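Local structure of putative aspartyl-tRNA synthetase (Leishmania major, 6OD8) at residues Val330-Phe335 / Met399-Tyr404; Tyr337-Leu342 / Leu361-Thr366; Asp386-Arg391 / Ile408-Thr413; Lys435-Lys438 / Gly442-Phe445. The protein probably charges tRNA(Asp) with L-aspartate at the expense of ATP, releasing AMP and diphosphate, as a class II aminoacyl-tRNA synthetase of the cytoplasm. All coordinates share one frame; numbering follows the deposited sequence.

Contact 1 of 4, residues Val330-Phe335 / Met399-Tyr404; sequences VAESLF and MLRINY. With EDO (1,2-ethanediol), chain H.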
loop_
_atom_site.group_PDB
_atom_site.type_symbol
_atom_site.label_atom_id
_atom_site.label_comp_id
_atom_site.label_asym_id
_atom_site.label_seq_id
_atom_site.Cartn_x
_atom_site.Cartn_y
_atom_site.Cartn_z
ATOM N N VAL A 330 12.922 15.079 5.397
ATOM C CA VAL A 330 12.415 13.714 5.231
ATOM C C VAL A 330 12.210 13.394 3.757
ATOM O O VAL A 330 12.607 12.333 3.279
ATOM C CB VAL A 330 11.119 13.521 6.044
ATOM C CG1 VAL A 330 10.339 12.286 5.590
ATOM C CG2 VAL A 330 11.483 13.403 7.549
ATOM N N ALA A 331 11.599 14.320 3.016
ATOM C CA ALA A 331 11.311 14.095 1.596
ATOM C C ALA A 331 12.589 13.856 0.797
ATOM O O ALA A 331 12.626 12.986 -0.080
ATOM C CB ALA A 331 10.540 15.296 1.041
ATOM N N GLU A 332 13.647 14.631 1.072
ATOM C CA GLU A 332 14.898 14.437 0.338
ATOM C C GLU A 332 15.554 13.113 0.700
ATOM O O GLU A 332 16.115 12.428 -0.171
ATOM C CB GLU A 332 15.867 15.587 0.621
ATOM C CG GLU A 332 15.492 16.886 -0.056
ATOM C CD GLU A 332 16.401 18.031 0.361
ATOM O OE1 GLU A 332 17.143 17.863 1.355
ATOM O OE2 GLU A 332 16.380 19.096 -0.298
ATOM N N SER A 333 15.573 12.777 1.986
ATOM C CA SER A 333 16.145 11.499 2.391
ATOM C C SER A 333 15.342 10.348 1.801
ATOM O O SER A 333 15.910 9.316 1.418
ATOM C CB SER A 333 16.183 11.391 3.920
ATOM O OG SER A 333 17.001 12.405 4.482
ATOM N N LEU A 334 14.017 10.524 1.712
ATOM C CA LEU A 334 13.153 9.496 1.130
ATOM C C LEU A 334 13.481 9.283 -0.343
ATOM O O LEU A 334 13.618 8.144 -0.811
ATOM C CB LEU A 334 11.680 9.904 1.302
ATOM C CG LEU A 334 10.643 9.180 0.459
ATOM C CD1 LEU A 334 10.535 7.735 0.922
ATOM C CD2 LEU A 334 9.271 9.858 0.553
ATOM N N PHE A 335 13.603 10.372 -1.098
ATOM C CA PHE A 335 13.923 10.209 -2.514
ATOM C C PHE A 335 15.327 9.641 -2.687
ATOM O O PHE A 335 15.547 8.809 -3.566
ATOM C CB PHE A 335 13.759 11.544 -3.267
ATOM C CG PHE A 335 12.356 11.781 -3.806
ATOM C CD1 PHE A 335 11.949 11.198 -5.000
ATOM C CD2 PHE A 335 11.463 12.582 -3.123
ATOM C CE1 PHE A 335 10.663 11.401 -5.495
ATOM C CE2 PHE A 335 10.175 12.796 -3.614
ATOM C CZ PHE A 335 9.784 12.217 -4.805
ATOM N N MET A 399 21.674 17.167 -2.252
ATOM C CA MET A 399 20.477 17.439 -3.039
ATOM C C MET A 399 20.175 18.934 -3.059
ATOM O O MET A 399 20.039 19.567 -2.002
ATOM C CB MET A 399 19.303 16.615 -2.505
ATOM C CG MET A 399 19.520 15.139 -2.856
ATOM S SD MET A 399 18.395 13.990 -2.007
ATOM C CE MET A 399 16.957 14.224 -2.971
ATOM N N LEU A 400 20.049 19.476 -4.275
ATOM C CA LEU A 400 20.047 20.922 -4.514
ATOM C C LEU A 400 18.728 21.593 -4.121
ATOM O O LEU A 400 17.646 21.133 -4.492
ATOM C CB LEU A 400 20.332 21.185 -5.992
ATOM C CG LEU A 400 20.470 22.633 -6.426
ATOM C CD1 LEU A 400 21.790 23.107 -5.860
ATOM C CD2 LEU A 400 20.470 22.693 -7.951
ATOM N N ARG A 401 18.836 22.713 -3.404
ATOM C CA ARG A 401 17.718 23.572 -3.027
ATOM C C ARG A 401 18.030 24.964 -3.549
ATOM O O ARG A 401 19.144 25.446 -3.349
ATOM C CB ARG A 401 17.545 23.640 -1.503
ATOM C CG ARG A 401 17.381 22.312 -0.805
ATOM C CD ARG A 401 17.183 22.513 0.694
ATOM N NE ARG A 401 17.061 21.237 1.404
ATOM C CZ ARG A 401 16.861 21.132 2.714
ATOM N NH1 ARG A 401 16.747 22.231 3.458
ATOM N NH2 ARG A 401 16.778 19.929 3.281
ATOM N N ILE A 402 17.072 25.591 -4.242
ATOM C CA ILE A 402 17.198 26.972 -4.704
ATOM C C ILE A 402 15.942 27.702 -4.262
ATOM O O ILE A 402 14.826 27.217 -4.480
ATOM C CB ILE A 402 17.382 27.085 -6.235
ATOM C CG1 ILE A 402 18.580 26.252 -6.704
ATOM C CG2 ILE A 402 17.592 28.561 -6.662
ATOM C CD1 ILE A 402 18.769 26.260 -8.215
ATOM N N ASN A 403 16.128 28.843 -3.612
ATOM C CA ASN A 403 15.002 29.699 -3.275
ATOM C C ASN A 403 14.243 30.099 -4.539
ATOM O O ASN A 403 14.844 30.358 -5.590
ATOM C CB ASN A 403 15.516 30.939 -2.539
ATOM C CG ASN A 403 14.448 31.962 -2.338
ATOM O OD1 ASN A 403 14.268 32.862 -3.159
ATOM N ND2 ASN A 403 13.715 31.836 -1.251
ATOM N N TYR A 404 12.914 30.155 -4.425
ATOM C CA TYR A 404 12.052 30.501 -5.548
ATOM C C TYR A 404 12.475 31.813 -6.220
ATOM O O TYR A 404 12.477 31.917 -7.457
ATOM C CB TYR A 404 10.602 30.595 -5.060
ATOM C CG TYR A 404 9.589 30.763 -6.167
ATOM C CD1 TYR A 404 8.977 29.658 -6.731
ATOM C CD2 TYR A 404 9.232 32.034 -6.638
ATOM C CE1 TYR A 404 8.047 29.794 -7.744
ATOM C CE2 TYR A 404 8.296 32.184 -7.654
ATOM C CZ TYR A 404 7.711 31.060 -8.202
ATOM O OH TYR A 404 6.782 31.177 -9.215
HETATM C C1 EDO H . 18.645 15.160 2.664
HETATM O O1 EDO H . 19.494 14.098 3.130
HETATM C C2 EDO H . 18.182 16.047 3.811
HETATM O O2 EDO H . 17.846 15.237 4.944
HETATM O O HOH W 1 19.653 18.779 0.400
#

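Contact 2 of 4, residues Tyr337-Leu342 / Leu361-Thr366; sequences YIFERL and LVWKLT. With EDO (1,2-ethanediol), chain I.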
loop_
_atom_site.group_PDB
_atom_site.type_symbol
_atom_site.label_atom_id
_atom_site.label_comp_id
_atom_site.label_asym_id
_atom_site.label_seq_id
_atom_site.Cartn_x
_atom_site.Cartn_y
_atom_site.Cartn_z
ATOM N N TYR A 337 16.886 7.571 -0.716
ATOM C CA TYR A 337 16.778 6.146 -0.419
ATOM C C TYR A 337 16.218 5.378 -1.610
ATOM O O TYR A 337 16.740 4.323 -1.992
ATOM C CB TYR A 337 15.874 5.984 0.808
ATOM C CG TYR A 337 15.615 4.574 1.309
ATOM C CD1 TYR A 337 16.356 4.048 2.363
ATOM C CD2 TYR A 337 14.583 3.801 0.780
ATOM C CE1 TYR A 337 16.098 2.760 2.864
ATOM C CE2 TYR A 337 14.323 2.510 1.266
ATOM C CZ TYR A 337 15.087 1.996 2.307
ATOM O OH TYR A 337 14.833 0.718 2.803
ATOM N N ILE A 338 15.132 5.889 -2.194
ATOM C CA ILE A 338 14.482 5.215 -3.317
ATOM C C ILE A 338 15.430 5.136 -4.512
ATOM O O ILE A 338 15.643 4.062 -5.088
ATOM C CB ILE A 338 13.161 5.924 -3.670
ATOM C CG1 ILE A 338 12.150 5.735 -2.533
ATOM C CG2 ILE A 338 12.576 5.425 -5.004
ATOM C CD1 ILE A 338 10.859 6.544 -2.680
ATOM N N PHE A 339 16.012 6.270 -4.897
ATOM C CA PHE A 339 16.863 6.322 -6.082
ATOM C C PHE A 339 18.084 5.436 -5.921
ATOM O O PHE A 339 18.524 4.776 -6.875
ATOM C CB PHE A 339 17.322 7.775 -6.336
ATOM C CG PHE A 339 16.228 8.700 -6.794
ATOM C CD1 PHE A 339 15.137 8.216 -7.490
ATOM C CD2 PHE A 339 16.316 10.079 -6.549
ATOM C CE1 PHE A 339 14.141 9.072 -7.928
ATOM C CE2 PHE A 339 15.336 10.943 -6.986
ATOM C CZ PHE A 339 14.231 10.439 -7.674
ATOM N N GLU A 340 18.672 5.433 -4.728
ATOM C CA GLU A 340 19.843 4.591 -4.497
ATOM C C GLU A 340 19.508 3.110 -4.633
ATOM O O GLU A 340 20.317 2.334 -5.156
ATOM C CB GLU A 340 20.413 4.912 -3.117
ATOM C CG GLU A 340 21.368 3.919 -2.531
ATOM C CD GLU A 340 21.726 4.284 -1.091
ATOM O OE1 GLU A 340 21.874 5.500 -0.808
ATOM O OE2 GLU A 340 21.834 3.362 -0.247
ATOM N N ARG A 341 18.312 2.710 -4.214
ATOM C CA ARG A 341 17.936 1.304 -4.324
ATOM C C ARG A 341 17.433 0.953 -5.726
ATOM O O ARG A 341 17.711 -0.144 -6.228
ATOM C CB ARG A 341 16.902 0.980 -3.241
ATOM C CG ARG A 341 17.634 0.764 -1.915
ATOM C CD ARG A 341 16.763 0.774 -0.697
ATOM N NE ARG A 341 17.616 0.661 0.494
ATOM C CZ ARG A 341 18.412 1.627 0.954
ATOM N NH1 ARG A 341 18.478 2.810 0.339
ATOM N NH2 ARG A 341 19.157 1.407 2.033
ATOM N N LEU A 342 16.722 1.871 -6.388
ATOM C CA LEU A 342 16.310 1.604 -7.766
ATOM C C LEU A 342 17.511 1.371 -8.660
ATOM O O LEU A 342 17.450 0.553 -9.587
ATOM C CB LEU A 342 15.461 2.746 -8.319
ATOM C CG LEU A 342 14.021 2.913 -7.790
ATOM C CD1 LEU A 342 13.411 4.134 -8.472
ATOM C CD2 LEU A 342 13.122 1.640 -7.976
ATOM N N LEU A 361 19.181 8.811 -14.129
ATOM C CA LEU A 361 18.944 10.034 -13.377
ATOM C C LEU A 361 20.144 10.368 -12.504
ATOM O O LEU A 361 20.719 9.491 -11.848
ATOM C CB LEU A 361 17.709 9.874 -12.497
ATOM C CG LEU A 361 17.141 11.152 -11.879
ATOM C CD1 LEU A 361 16.384 11.872 -12.983
ATOM C CD2 LEU A 361 16.211 10.817 -10.684
ATOM N N VAL A 362 20.516 11.644 -12.508
ATOM C CA VAL A 362 21.477 12.200 -11.559
ATOM C C VAL A 362 20.672 13.033 -10.575
ATOM O O VAL A 362 19.975 13.966 -10.982
ATOM C CB VAL A 362 22.545 13.043 -12.264
ATOM C CG1 VAL A 362 23.497 13.667 -11.242
ATOM C CG2 VAL A 362 23.330 12.178 -13.267
ATOM N N TRP A 363 20.722 12.672 -9.287
ATOM C CA TRP A 363 19.973 13.418 -8.285
ATOM C C TRP A 363 20.867 14.132 -7.273
ATOM O O TRP A 363 20.350 14.893 -6.459
ATOM C CB TRP A 363 18.961 12.498 -7.560
ATOM C CG TRP A 363 19.525 11.422 -6.658
ATOM C CD1 TRP A 363 19.650 11.469 -5.301
ATOM C CD2 TRP A 363 19.985 10.125 -7.057
ATOM N NE1 TRP A 363 20.171 10.283 -4.829
ATOM C CE2 TRP A 363 20.412 9.454 -5.891
ATOM C CE3 TRP A 363 20.095 9.475 -8.290
ATOM C CZ2 TRP A 363 20.921 8.157 -5.921
ATOM C CZ3 TRP A 363 20.617 8.189 -8.321
ATOM C CH2 TRP A 363 21.021 7.547 -7.144
ATOM N N LYS A 364 22.180 13.907 -7.311
ATOM C CA LYS A 364 23.139 14.520 -6.397
ATOM C C LYS A 364 24.077 15.446 -7.152
ATOM O O LYS A 364 24.569 15.096 -8.235
ATOM C CB LYS A 364 24.002 13.467 -5.685
ATOM C CG LYS A 364 23.251 12.418 -4.872
ATOM C CD LYS A 364 24.232 11.617 -4.017
ATOM C CE LYS A 364 23.530 10.501 -3.269
ATOM N NZ LYS A 364 24.411 9.914 -2.215
ATOM N N LEU A 365 24.380 16.599 -6.556
ATOM C CA LEU A 365 25.560 17.340 -6.988
ATOM C C LEU A 365 26.823 16.570 -6.608
ATOM O O LEU A 365 26.861 15.868 -5.595
ATOM C CB LEU A 365 25.594 18.729 -6.338
ATOM C CG LEU A 365 24.948 19.914 -7.056
ATOM C CD1 LEU A 365 23.473 19.705 -7.164
ATOM C CD2 LEU A 365 25.254 21.237 -6.328
ATOM N N THR A 366 27.868 16.708 -7.417
ATOM C CA THR A 366 29.161 16.181 -6.996
ATOM C C THR A 366 29.762 17.091 -5.924
ATOM O O THR A 366 29.443 18.281 -5.864
ATOM C CB THR A 366 30.134 16.063 -8.171
ATOM O OG1 THR A 366 30.485 17.367 -8.638
ATOM C CG2 THR A 366 29.524 15.251 -9.314
HETATM C C1 EDO I . 20.671 -0.859 -1.579
HETATM O O1 EDO I . 21.228 -1.229 -0.313
HETATM C C2 EDO I . 21.636 0.063 -2.312
HETATM O O2 EDO I . 22.211 0.990 -1.387
HETATM O O HOH W 2 22.469 7.492 -2.269
#

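Contact 3 of 4, residues Asp386-Arg391 / Ile408-Thr413; sequences DKFQAR and IELLNT. With EDO (1,2-ethanediol), chain E.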
loop_
_atom_site.group_PDB
_atom_site.type_symbol
_atom_site.label_atom_id
_atom_site.label_comp_id
_atom_site.label_asym_id
_atom_site.label_seq_id
_atom_site.Cartn_x
_atom_site.Cartn_y
_atom_site.Cartn_z
ATOM N N ASP A 386 27.383 31.027 -4.073
ATOM C CA ASP A 386 26.724 30.855 -5.361
ATOM C C ASP A 386 25.842 32.054 -5.686
ATOM O O ASP A 386 25.087 32.530 -4.834
ATOM C CB ASP A 386 25.899 29.568 -5.304
ATOM C CG ASP A 386 24.978 29.367 -6.503
ATOM O OD1 ASP A 386 25.233 29.874 -7.604
ATOM O OD2 ASP A 386 23.967 28.662 -6.329
ATOM N N LYS A 387 25.949 32.543 -6.927
ATOM C CA LYS A 387 25.146 33.695 -7.335
ATOM C C LYS A 387 23.655 33.440 -7.141
ATOM O O LYS A 387 22.906 34.370 -6.837
ATOM C CB LYS A 387 25.432 34.063 -8.794
ATOM N N PHE A 388 23.200 32.196 -7.293
ATOM C CA PHE A 388 21.799 31.883 -7.054
ATOM C C PHE A 388 21.566 31.278 -5.674
ATOM O O PHE A 388 20.458 30.823 -5.387
ATOM C CB PHE A 388 21.275 30.990 -8.182
ATOM C CG PHE A 388 21.409 31.643 -9.536
ATOM C CD1 PHE A 388 20.522 32.635 -9.923
ATOM C CD2 PHE A 388 22.457 31.318 -10.384
ATOM C CE1 PHE A 388 20.657 33.279 -11.156
ATOM C CE2 PHE A 388 22.600 31.952 -11.611
ATOM C CZ PHE A 388 21.700 32.935 -11.999
ATOM N N GLN A 389 22.572 31.312 -4.802
ATOM C CA GLN A 389 22.392 31.032 -3.373
ATOM C C GLN A 389 21.836 29.637 -3.139
ATOM O O GLN A 389 21.015 29.418 -2.249
ATOM C CB GLN A 389 21.511 32.086 -2.710
ATOM C CG GLN A 389 22.219 33.434 -2.610
ATOM C CD GLN A 389 23.332 33.419 -1.571
ATOM O OE1 GLN A 389 23.064 33.444 -0.372
ATOM N NE2 GLN A 389 24.585 33.354 -2.025
ATOM N N ALA A 390 22.296 28.694 -3.944
ATOM C CA ALA A 390 21.867 27.319 -3.776
ATOM C C ALA A 390 22.550 26.679 -2.571
ATOM O O ALA A 390 23.644 27.068 -2.146
ATOM C CB ALA A 390 22.152 26.519 -5.044
ATOM N N ARG A 391 21.893 25.642 -2.046
ATOM C CA ARG A 391 22.329 24.955 -0.844
ATOM C C ARG A 391 22.031 23.473 -0.994
ATOM O O ARG A 391 21.075 23.086 -1.670
ATOM C CB ARG A 391 21.588 25.441 0.410
ATOM C CG ARG A 391 22.015 26.779 0.935
ATOM C CD ARG A 391 21.157 27.134 2.147
ATOM N NE ARG A 391 21.666 28.320 2.840
ATOM C CZ ARG A 391 21.336 29.567 2.524
ATOM N NH1 ARG A 391 20.495 29.796 1.516
ATOM N NH2 ARG A 391 21.859 30.586 3.210
ATOM N N ILE A 408 13.578 32.406 -10.136
ATOM C CA ILE A 408 13.126 33.449 -11.050
ATOM C C ILE A 408 14.326 34.138 -11.684
ATOM O O ILE A 408 14.347 34.395 -12.896
ATOM C CB ILE A 408 12.230 34.464 -10.314
ATOM C CG1 ILE A 408 10.912 33.828 -9.858
ATOM C CG2 ILE A 408 11.990 35.719 -11.208
ATOM C CD1 ILE A 408 9.965 33.492 -10.982
ATOM N N GLU A 409 15.333 34.476 -10.872
ATOM C CA GLU A 409 16.489 35.190 -11.416
ATOM C C GLU A 409 17.240 34.327 -12.416
ATOM O O GLU A 409 17.748 34.838 -13.418
ATOM C CB GLU A 409 17.428 35.628 -10.291
ATOM C CG GLU A 409 16.845 36.654 -9.344
ATOM C CD GLU A 409 17.764 36.921 -8.168
ATOM O OE1 GLU A 409 18.948 36.514 -8.239
ATOM O OE2 GLU A 409 17.303 37.524 -7.172
ATOM N N LEU A 410 17.308 33.016 -12.163
ATOM C CA LEU A 410 17.993 32.107 -13.078
ATOM C C LEU A 410 17.272 32.035 -14.419
ATOM O O LEU A 410 17.905 32.115 -15.483
ATOM C CB LEU A 410 18.110 30.720 -12.443
ATOM C CG LEU A 410 18.772 29.585 -13.239
ATOM C CD1 LEU A 410 20.144 30.002 -13.751
ATOM C CD2 LEU A 410 18.883 28.341 -12.375
ATOM N N LEU A 411 15.943 31.897 -14.381
ATOM C CA LEU A 411 15.151 31.968 -15.606
ATOM C C LEU A 411 15.401 33.270 -16.341
ATOM O O LEU A 411 15.553 33.279 -17.566
ATOM C CB LEU A 411 13.666 31.830 -15.279
ATOM C CG LEU A 411 13.182 30.400 -15.109
ATOM C CD1 LEU A 411 11.876 30.401 -14.342
ATOM C CD2 LEU A 411 13.016 29.781 -16.490
ATOM N N ASN A 412 15.455 34.378 -15.608
ATOM C CA ASN A 412 15.609 35.674 -16.251
ATOM C C ASN A 412 16.940 35.811 -16.979
ATOM O O ASN A 412 17.083 36.727 -17.795
ATOM C CB ASN A 412 15.451 36.809 -15.215
ATOM C CG ASN A 412 13.987 37.093 -14.868
ATOM O OD1 ASN A 412 13.082 36.735 -15.618
ATOM N ND2 ASN A 412 13.753 37.734 -13.723
ATOM N N THR A 413 17.920 34.935 -16.724
ATOM C CA THR A 413 19.174 35.074 -17.464
ATOM C C THR A 413 19.013 34.750 -18.942
ATOM O O THR A 413 19.826 35.201 -19.752
ATOM C CB THR A 413 20.285 34.190 -16.885
ATOM O OG1 THR A 413 19.934 32.815 -17.008
ATOM C CG2 THR A 413 20.579 34.540 -15.428
HETATM C C1 EDO E . 16.769 27.611 -0.319
HETATM O O1 EDO E . 16.571 26.467 0.515
HETATM C C2 EDO E . 18.101 27.489 -1.058
HETATM O O2 EDO E . 19.165 28.049 -0.281
#

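Contact 4 of 4, residues Lys435-Lys438 / Gly442-Phe445; sequences KLVK and GTDF. With EDO (1,2-ethanediol), chain K.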
loop_
_atom_site.group_PDB
_atom_site.type_symbol
_atom_site.label_atom_id
_atom_site.label_comp_id
_atom_site.label_asym_id
_atom_site.label_seq_id
_atom_site.Cartn_x
_atom_site.Cartn_y
_atom_site.Cartn_z
ATOM N N LYS A 435 16.356 22.636 -17.215
ATOM C CA LYS A 435 17.500 22.620 -18.122
ATOM C C LYS A 435 18.604 23.544 -17.624
ATOM O O LYS A 435 19.783 23.172 -17.618
ATOM C CB LYS A 435 17.067 23.007 -19.542
ATOM N N LEU A 436 18.239 24.760 -17.200
ATOM C CA LEU A 436 19.229 25.676 -16.630
ATOM C C LEU A 436 19.889 25.081 -15.391
ATOM O O LEU A 436 21.101 25.236 -15.189
ATOM C CB LEU A 436 18.576 27.023 -16.293
ATOM C CG LEU A 436 18.083 27.839 -17.490
ATOM C CD1 LEU A 436 17.257 29.074 -17.076
ATOM C CD2 LEU A 436 19.279 28.275 -18.317
ATOM N N VAL A 437 19.103 24.403 -14.547
ATOM C CA VAL A 437 19.657 23.758 -13.359
ATOM C C VAL A 437 20.591 22.620 -13.751
ATOM O O VAL A 437 21.664 22.445 -13.158
ATOM C CB VAL A 437 18.521 23.280 -12.437
ATOM C CG1 VAL A 437 19.058 22.290 -11.389
ATOM C CG2 VAL A 437 17.854 24.496 -11.769
ATOM N N LYS A 438 20.208 21.829 -14.759
ATOM C CA LYS A 438 21.071 20.728 -15.176
ATOM C C LYS A 438 22.388 21.257 -15.724
ATOM O O LYS A 438 23.464 20.736 -15.401
ATOM C CB LYS A 438 20.351 19.856 -16.207
ATOM C CG LYS A 438 21.163 18.657 -16.738
ATOM C CD LYS A 438 21.451 17.626 -15.668
ATOM C CE LYS A 438 22.190 16.401 -16.252
ATOM N NZ LYS A 438 21.361 15.681 -17.273
ATOM N N GLY A 442 24.439 20.416 -12.776
ATOM C CA GLY A 442 24.708 19.040 -13.175
ATOM C C GLY A 442 23.743 18.005 -12.660
ATOM O O GLY A 442 24.059 16.809 -12.702
ATOM N N THR A 443 22.561 18.413 -12.196
ATOM C CA THR A 443 21.634 17.497 -11.559
ATOM C C THR A 443 20.272 17.556 -12.239
ATOM O O THR A 443 19.852 18.603 -12.742
ATOM C CB THR A 443 21.479 17.777 -10.055
ATOM O OG1 THR A 443 20.601 16.798 -9.484
ATOM C CG2 THR A 443 20.924 19.173 -9.815
ATOM N N ASP A 444 19.610 16.397 -12.272
ATOM C CA ASP A 444 18.257 16.220 -12.790
ATOM C C ASP A 444 17.188 16.358 -11.714
ATOM O O ASP A 444 16.001 16.208 -12.030
ATOM C CB ASP A 444 18.088 14.820 -13.430
ATOM C CG ASP A 444 19.041 14.568 -14.585
ATOM O OD1 ASP A 444 19.182 15.438 -15.470
ATOM O OD2 ASP A 444 19.640 13.475 -14.609
ATOM N N PHE A 445 17.576 16.643 -10.463
ATOM C CA PHE A 445 16.673 16.677 -9.317
ATOM C C PHE A 445 16.964 17.910 -8.475
ATOM O O PHE A 445 18.119 18.144 -8.116
ATOM C CB PHE A 445 16.850 15.429 -8.450
ATOM C CG PHE A 445 15.837 15.321 -7.330
ATOM C CD1 PHE A 445 14.655 14.625 -7.518
ATOM C CD2 PHE A 445 16.054 15.937 -6.109
ATOM C CE1 PHE A 445 13.711 14.521 -6.502
ATOM C CE2 PHE A 445 15.109 15.841 -5.098
ATOM C CZ PHE A 445 13.941 15.139 -5.295
HETATM C C1 EDO K . 16.240 18.822 -16.994
HETATM O O1 EDO K . 16.592 18.945 -18.373
HETATM C C2 EDO K . 17.233 17.934 -16.274
HETATM O O2 EDO K . 16.991 16.558 -16.591
#

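Contact 1 of 4, residues Val330-Phe335 / Met399-Tyr404
Glu332, on helix 325-342, reaches across to Arg401 on strand 400-403, and its side chain can be followed from root to tip through the contact. Its CB lies 4.0 Å from Met399 SD, with the carbons of a bound ethanediol also close by. CG stands anti to the carbonyl carbon (chi1 -73°) and the chain runs extended from there, which carries the carboxylate out to the strand. At the tip each oxygen takes one nitrogen of Arg401 in a side-on, two-nitrogen grip: NH2 donates to Glu332 OE1 at 2.8 Å, with that oxygen in the guanidinium plane, and NE donates to Glu332 OE2 on its syn side but tilted out of the carboxylate plane. The two flat groups are twisted 52° apart, so the pairing is not coplanar, and NH2 meets OE1 from above the carboxylate plane. A water donates a hydrogen bond to Glu332 OE1 and another to Met399 O, 2.6 Å away, bridging the helix to the backbone just ahead of Arg401. The Met399 side chain, bent at its last torsion, brings its thioether to the helix backbone, SD 3.3 Å from Glu332 O and CE 4.2 Å from Phe335 CB. Asp329 pairs with Arg401 NH2 as well, so two acids probably stabilise the buried positive charge. The arrangement is a helix packed on the mixed, largely antiparallel sheet of the class II synthetase catalytic domain, held by a buried salt bridge.

Contact 2 of 4, residues Tyr337-Leu342 / Leu361-Thr366
Glu340 OE1 accepts a 2.5 Å hydrogen bond from a water that in turn accepts from Lys364 NZ, joining helix 325-342 to residues 361-366 through that water. The carboxylate and the ammonium themselves stay 5.3 Å apart, from Glu340 OE1 to Lys364 NZ, and Lys364 NZ also donates to Asp396 O. Inside this polar edge the contact is apolar. Phe339 CB sits almost squarely over the six-membered ring of Trp363, 3.4 Å from its centroid and 7° off the normal. The Phe339 ring slides on past the indole, CD2 coming 3.5 Å from Trp363 CG, with the planes inclined at 54°. Leu361 sends CD2 over one face of the same phenyl ring, nearest to Phe339 CZ at 3.6 Å and displaced toward the rim. Trp363 holds CG between its backbone N and carbonyl carbon (chi1 68°), which lays the indole against the helix, where CZ2 also approaches Glu340 N. The indole NE1 bonds to Asn336 OD1, one turn back from Glu340, which helps to fix the rotation of the indole. Phe339 and Leu361 both also touch Ile477 of strand 472-477. The loop before helix 367-373 thus packs by CH-pi contacts on the C-terminal part of helix 325-342 in the class II synthetase domain.

Contact 3 of 4, residues Asp386-Arg391 / Ile408-Thr413
A type I beta turn, Asp386-Gln389, meets helix 404-412 in this part of the class II synthetase domain, and Phe388 is the residue that bridges them. Its ring lies against the helix at Leu410: CE1 comes 3.5 Å from Leu410 CA, and Leu410 CD1 sits over one face, 4.0 Å from the ring centroid and 23° off the normal. The leucine turns its CG away from the backbone N (chi1 179°), and its side chain crosses that of Phe388 at about a right angle, bringing the methyl over the ring. Thr413 sets CG2 at the ring edge, 3.9 Å from Phe388 CZ, while Glu409 adds its CB near CE1. The threonine is tied down in turn, since OG1 donates to Leu410 O at 2.6 Å, in the carbonyl plane; that oxygen also accepts from Thr413 N. On the turn side, Asp386 OD1 accepts from Phe388 N at 3.1 Å, an Asx turn, and OD2 from Ala390 N. Gln389 N and NE2 both bond to Asp386 O. The Asp386 bonds shape the turn that presents Phe388, and Arg440 and Tyr441 of helix 427-441 hold the same carboxylate. No polar bond is found between the two segments, and what joins them is van der Waals and CH-pi contact round the Phe388 ring.

Contact 4 of 4, residues Lys435-Lys438 / Gly442-Phe445
Lys438 and Asp444 form a salt bridge across the helix-to-loop junction that follows helix 427-441, where the chain leaves its helix at Gly442 with positive phi (83°) and turns toward strand 445-449. The tight side is the backbone at that exit. Gly442 N lies 2.8 Å from Lys438 O in a bent, weak hydrogen bond, and a longer weak one reaches Val437 O. Gly442 CA adds a CA-H...O contact to Lys438 O. Next to it Val437 and Thr443 lie side by side, pointing the same way, with Val437 CG1 4.0 Å from Thr443 CG2; Leu400 of strand 400-403 packs on both. The buried Thr443 N has no polar partner in the model. The outer side is looser and belongs to Lys438, an exposed residue whose chain bends at chi2 (66°) and chi4. Those bends fold it back alongside the loop, CD passing 3.5 Å from Thr443 O. Asp444 OD2 is taken by Val362 N, which helps hold the carboxylate in place, while a bound ethanediol, probably from the crystallisation liquor, donates to OD1. That same oxygen receives Lys438 NZ at 2.8 Å, on its syn side and 17° out of the carboxylate plane.

Contacts 1 and 2 share helix 325-342, their centres about 12 Å apart, with contact 2 nested inside the chain loop that contact 1 closes. Contact 4 meets both: Met399 CE of contact 1 lies 3.2 Å from Phe445 CE2, and Val362 O of contact 2 lies 2.8 Å from Asp444 N, a probable backbone hydrogen bond. Contact 3 joins contact 1 through Arg401 N and Arg391 O, 2.9 Å apart, between neighbouring strands of the sheet, and packs on contact 4 through Leu410 and Leu436. Contacts 2 and 3 do not touch, their centres about 23 Å apart. All four lie in the class II synthetase catalytic domain, and an ethanediol sits beside each.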